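Local structure of uncharacterized protein (Sus scrofa, 5BNF) at residues A[65-77]-A[92-104]. The protein belongs to the ADP-ribosyl cyclase family and is the porcine form of CD38. Sequence-based numbering, arbitrary orientation.
Sequences GHQTVPCDKTVFW and KGLFTLENTLLGY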
loop_
_atom_site.group_PDB
_atom_site.type_symbol
_atom_site.label_atom_id
_atom_site.label_comp_id
_atom_site.label_asym_id
_atom_site.label_seq_id
_atom_site.Cartn_x
_atom_site.Cartn_y
_atom_site.Cartn_z
ATOM N N GLY A 65 7.042 -0.507 13.235
ATOM C CA GLY A 65 7.413 -0.897 11.887
ATOM C C GLY A 65 7.739 0.261 10.961
ATOM O O GLY A 65 7.913 0.069 9.756
ATOM N N HIS A 66 7.824 1.466 11.509
ATOM C CA HIS A 66 8.131 2.619 10.683
ATOM C C HIS A 66 9.502 2.500 10.030
ATOM O O HIS A 66 10.435 1.944 10.607
ATOM C CB HIS A 66 8.075 3.909 11.501
ATOM C CG HIS A 66 8.507 5.118 10.732
ATOM N ND1 HIS A 66 9.819 5.340 10.373
ATOM C CD2 HIS A 66 7.796 6.143 10.203
ATOM C CE1 HIS A 66 9.897 6.445 9.655
ATOM N NE2 HIS A 66 8.682 6.952 9.536
ATOM N N GLN A 67 9.609 3.035 8.819
ATOM C CA GLN A 67 10.855 3.014 8.068
ATOM C C GLN A 67 10.746 4.017 6.925
ATOM O O GLN A 67 9.834 3.924 6.107
ATOM C CB GLN A 67 11.107 1.608 7.508
ATOM C CG GLN A 67 10.929 1.485 6.001
ATOM C CD GLN A 67 11.002 0.056 5.510
ATOM O OE1 GLN A 67 10.226 -0.800 5.938
ATOM N NE2 GLN A 67 11.930 -0.211 4.598
ATOM N N THR A 68 11.651 4.990 6.867
ATOM C CA THR A 68 11.593 5.952 5.775
ATOM C C THR A 68 12.543 5.540 4.665
ATOM O O THR A 68 13.745 5.395 4.867
ATOM C CB THR A 68 11.924 7.377 6.235
ATOM O OG1 THR A 68 10.841 7.885 7.027
ATOM C CG2 THR A 68 12.128 8.291 5.027
ATOM N N VAL A 69 11.973 5.338 3.488
ATOM C CA VAL A 69 12.722 4.923 2.315
ATOM C C VAL A 69 13.508 6.078 1.692
ATOM O O VAL A 69 13.196 7.247 1.911
ATOM C CB VAL A 69 11.752 4.288 1.267
ATOM C CG1 VAL A 69 10.313 4.655 1.607
ATOM C CG2 VAL A 69 12.076 4.773 -0.141
ATOM N N PRO A 70 14.564 5.755 0.930
ATOM C CA PRO A 70 15.383 6.780 0.281
ATOM C C PRO A 70 14.544 7.660 -0.630
ATOM O O PRO A 70 13.570 7.201 -1.226
ATOM C CB PRO A 70 16.390 5.958 -0.514
ATOM C CG PRO A 70 16.589 4.767 0.352
ATOM C CD PRO A 70 15.175 4.423 0.764
ATOM N N CYS A 71 14.920 8.928 -0.735
ATOM C CA CYS A 71 14.200 9.836 -1.601
ATOM C C CYS A 71 14.415 9.375 -3.031
ATOM O O CYS A 71 15.393 8.688 -3.322
ATOM C CB CYS A 71 14.721 11.256 -1.421
ATOM S SG CYS A 71 14.572 11.829 0.298
ATOM N N ASP A 72 13.492 9.736 -3.914
ATOM C CA ASP A 72 13.592 9.366 -5.321
ATOM C C ASP A 72 13.335 7.889 -5.546
ATOM O O ASP A 72 13.231 7.441 -6.684
ATOM C CB ASP A 72 14.983 9.708 -5.860
ATOM C CG ASP A 72 15.257 11.198 -5.880
ATOM O OD1 ASP A 72 14.443 11.970 -5.330
ATOM O OD2 ASP A 72 16.296 11.596 -6.446
ATOM N N LYS A 73 13.229 7.134 -4.462
ATOM C CA LYS A 73 13.018 5.696 -4.548
ATOM C C LYS A 73 11.560 5.241 -4.442
ATOM O O LYS A 73 11.227 4.136 -4.870
ATOM C CB LYS A 73 13.852 5.004 -3.474
ATOM C CG LYS A 73 15.350 5.220 -3.620
ATOM C CD LYS A 73 15.975 4.188 -4.546
ATOM C CE LYS A 73 16.660 4.849 -5.735
ATOM N NZ LYS A 73 17.739 5.800 -5.321
ATOM N N THR A 74 10.699 6.091 -3.886
ATOM C CA THR A 74 9.280 5.766 -3.731
ATOM C C THR A 74 8.554 5.569 -5.054
ATOM O O THR A 74 8.495 6.470 -5.893
ATOM C CB THR A 74 8.548 6.852 -2.951
ATOM O OG1 THR A 74 9.145 6.984 -1.660
ATOM C CG2 THR A 74 7.091 6.492 -2.788
ATOM N N VAL A 75 7.973 4.388 -5.214
ATOM C CA VAL A 75 7.245 4.036 -6.423
ATOM C C VAL A 75 5.839 3.533 -6.128
ATOM O O VAL A 75 5.614 2.822 -5.151
ATOM C CB VAL A 75 8.000 2.956 -7.201
ATOM C CG1 VAL A 75 7.210 2.541 -8.421
ATOM C CG2 VAL A 75 9.372 3.489 -7.607
ATOM N N PHE A 76 4.898 3.914 -6.989
ATOM C CA PHE A 76 3.502 3.510 -6.863
ATOM C C PHE A 76 3.054 2.772 -8.121
ATOM O O PHE A 76 3.485 3.091 -9.233
ATOM C CB PHE A 76 2.602 4.738 -6.680
ATOM C CG PHE A 76 2.761 5.422 -5.356
ATOM C CD1 PHE A 76 2.264 4.843 -4.196
ATOM C CD2 PHE A 76 3.403 6.648 -5.265
ATOM C CE1 PHE A 76 2.406 5.484 -2.967
ATOM C CE2 PHE A 76 3.548 7.294 -4.035
ATOM C CZ PHE A 76 3.048 6.711 -2.889
ATOM N N TRP A 77 2.188 1.782 -7.940
ATOM C CA TRP A 77 1.645 1.018 -9.056
ATOM C C TRP A 77 0.137 1.054 -8.871
ATOM O O TRP A 77 -0.367 0.704 -7.807
ATOM C CB TRP A 77 2.134 -0.424 -9.011
ATOM C CG TRP A 77 2.062 -0.990 -7.645
ATOM C CD1 TRP A 77 3.025 -0.918 -6.685
ATOM C CD2 TRP A 77 0.935 -1.630 -7.037
ATOM N NE1 TRP A 77 2.569 -1.468 -5.515
ATOM C CE2 TRP A 77 1.287 -1.913 -5.703
ATOM C CE3 TRP A 77 -0.344 -1.989 -7.490
ATOM C CZ2 TRP A 77 0.411 -2.538 -4.812
ATOM C CZ3 TRP A 77 -1.216 -2.608 -6.602
ATOM C CH2 TRP A 77 -0.833 -2.877 -5.278
ATOM N N LYS A 92 14.590 -2.233 -9.188
ATOM C CA LYS A 92 15.549 -2.847 -8.278
ATOM C C LYS A 92 16.192 -1.800 -7.379
ATOM O O LYS A 92 16.723 -0.805 -7.865
ATOM C CB LYS A 92 16.630 -3.580 -9.071
ATOM C CG LYS A 92 16.227 -4.976 -9.517
ATOM C CD LYS A 92 16.245 -5.931 -8.334
ATOM C CE LYS A 92 15.747 -7.310 -8.721
ATOM N NZ LYS A 92 16.698 -8.375 -8.286
ATOM N N GLY A 93 16.153 -2.039 -6.069
ATOM C CA GLY A 93 16.705 -1.092 -5.118
ATOM C C GLY A 93 15.719 0.071 -5.083
ATOM O O GLY A 93 16.073 1.216 -4.795
ATOM N N LEU A 94 14.463 -0.236 -5.392
ATOM C CA LEU A 94 13.402 0.758 -5.432
ATOM C C LEU A 94 12.219 0.294 -4.570
ATOM O O LEU A 94 11.810 -0.862 -4.637
ATOM C CB LEU A 94 12.969 0.952 -6.881
ATOM C CG LEU A 94 12.521 2.347 -7.356
ATOM C CD1 LEU A 94 13.559 3.392 -6.939
ATOM C CD2 LEU A 94 12.347 2.263 -8.858
ATOM N N PHE A 95 11.675 1.196 -3.760
ATOM C CA PHE A 95 10.600 0.844 -2.849
ATOM C C PHE A 95 9.146 1.068 -3.235
ATOM O O PHE A 95 8.709 2.206 -3.408
ATOM C CB PHE A 95 10.831 1.541 -1.508
ATOM C CG PHE A 95 12.105 1.139 -0.821
ATOM C CD1 PHE A 95 12.101 0.178 0.185
ATOM C CD2 PHE A 95 13.315 1.720 -1.188
ATOM C CE1 PHE A 95 13.285 -0.198 0.820
ATOM C CE2 PHE A 95 14.504 1.352 -0.563
ATOM C CZ PHE A 95 14.491 0.391 0.443
ATOM N N THR A 96 8.395 -0.026 -3.358
ATOM C CA THR A 96 6.962 0.049 -3.626
ATOM C C THR A 96 6.401 -0.287 -2.243
ATOM O O THR A 96 7.138 -0.782 -1.399
ATOM C CB THR A 96 6.506 -1.007 -4.643
ATOM O OG1 THR A 96 6.789 -2.322 -4.144
ATOM C CG2 THR A 96 7.217 -0.802 -5.960
ATOM N N LEU A 97 5.126 -0.029 -1.985
ATOM C CA LEU A 97 4.581 -0.320 -0.657
ATOM C C LEU A 97 4.890 -1.742 -0.174
ATOM O O LEU A 97 5.211 -1.951 0.998
ATOM C CB LEU A 97 3.064 -0.070 -0.621
ATOM C CG LEU A 97 2.377 -0.209 0.744
ATOM C CD1 LEU A 97 3.136 0.553 1.810
ATOM C CD2 LEU A 97 0.951 0.313 0.643
ATOM N N GLU A 98 4.822 -2.714 -1.073
ATOM C CA GLU A 98 5.088 -4.105 -0.708
ATOM C C GLU A 98 6.557 -4.423 -0.423
ATOM O O GLU A 98 6.874 -5.533 0.008
ATOM C CB GLU A 98 4.580 -5.056 -1.802
ATOM C CG GLU A 98 3.094 -4.954 -2.100
ATOM C CD GLU A 98 2.719 -3.614 -2.690
ATOM O OE1 GLU A 98 3.351 -3.211 -3.688
ATOM O OE2 GLU A 98 1.796 -2.965 -2.158
ATOM N N ASN A 99 7.457 -3.476 -0.671
ATOM C CA ASN A 99 8.873 -3.725 -0.409
ATOM C C ASN A 99 9.305 -3.174 0.946
ATOM O O ASN A 99 10.449 -3.348 1.358
ATOM C CB ASN A 99 9.750 -3.137 -1.522
ATOM C CG ASN A 99 9.500 -3.791 -2.866
ATOM O OD1 ASN A 99 9.475 -5.015 -2.978
ATOM N ND2 ASN A 99 9.324 -2.974 -3.898
ATOM N N THR A 100 8.386 -2.512 1.641
ATOM C CA THR A 100 8.684 -1.973 2.961
ATOM C C THR A 100 8.446 -3.100 3.952
ATOM O O THR A 100 7.808 -4.094 3.619
ATOM C CB THR A 100 7.760 -0.809 3.324
ATOM O OG1 THR A 100 6.404 -1.273 3.399
ATOM C CG2 THR A 100 7.863 0.281 2.281
ATOM N N LEU A 101 8.962 -2.940 5.165
ATOM C CA LEU A 101 8.810 -3.948 6.211
ATOM C C LEU A 101 7.358 -4.404 6.406
ATOM O O LEU A 101 7.037 -5.580 6.225
ATOM C CB LEU A 101 9.363 -3.407 7.535
ATOM C CG LEU A 101 9.254 -4.332 8.752
ATOM C CD1 LEU A 101 9.802 -5.714 8.428
ATOM C CD2 LEU A 101 10.011 -3.711 9.909
ATOM N N LEU A 102 6.483 -3.471 6.769
ATOM C CA LEU A 102 5.074 -3.793 6.994
ATOM C C LEU A 102 4.313 -4.304 5.771
ATOM O O LEU A 102 3.539 -5.255 5.866
ATOM C CB LEU A 102 4.359 -2.576 7.585
ATOM C CG LEU A 102 4.795 -2.287 9.021
ATOM C CD1 LEU A 102 4.220 -0.962 9.493
ATOM C CD2 LEU A 102 4.346 -3.434 9.919
ATOM N N GLY A 103 4.529 -3.681 4.620
ATOM C CA GLY A 103 3.835 -4.132 3.430
ATOM C C GLY A 103 4.342 -5.495 3.007
ATOM O O GLY A 103 3.625 -6.282 2.381
ATOM N N TYR A 104 5.584 -5.776 3.379
ATOM C CA TYR A 104 6.241 -7.025 3.034
ATOM C C TYR A 104 5.682 -8.249 3.752
ATOM O O TYR A 104 5.421 -9.284 3.132
ATOM C CB TYR A 104 7.739 -6.912 3.329
ATOM C CG TYR A 104 8.478 -8.212 3.160
ATOM C CD1 TYR A 104 8.695 -8.752 1.893
ATOM C CD2 TYR A 104 8.926 -8.926 4.267
ATOM C CE1 TYR A 104 9.337 -9.969 1.733
ATOM C CE2 TYR A 104 9.567 -10.146 4.117
ATOM C CZ TYR A 104 9.769 -10.661 2.848
ATOM O OH TYR A 104 10.398 -11.871 2.700
HETATM O O HOH W 1 3.761 0.989 -3.838
#
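Val-75 N, on an edge strand of the parallel sheet of this ADP-ribosyl cyclase fold, donates to Phe-95 O (2.9 Å), an example of a loop taking up backbone groups of an edge strand. A second, weak bond runs from Phe-95 N to Lys-73 O. Val-75 O accepts a hydrogen bond from a water and also has a CA-H...O contact from Thr-96 CA; the water in turn accepts from Leu-97 N, linking the two backbones. Helix 101-106 begins with Thr-100 as N-cap: its OG1 donates to Leu-97 O (2.8 Å) and accepts from Gly-103 N. The first N-H of the helix, Leu-101 N, is met from the other segment by Gln-67 OE1 at 2.6 Å, nearly straight at the hydrogen (171°). The same amide's NE2 bonds Tyr-21 OH of helix 10-25, so both ends of the group are held. Between these polar sites the Phe-95 ring takes Val-69 CB over one face, while Pro-70 CD touches its CE2. Glu-98, bent at chi2 (65°), brings its carboxylate to the edge of the Trp-77 indole, where NE1 makes a weak, bent bond to OE1 (2.6 Å, 123°) and OE2 lies in the ring plane beside CZ2.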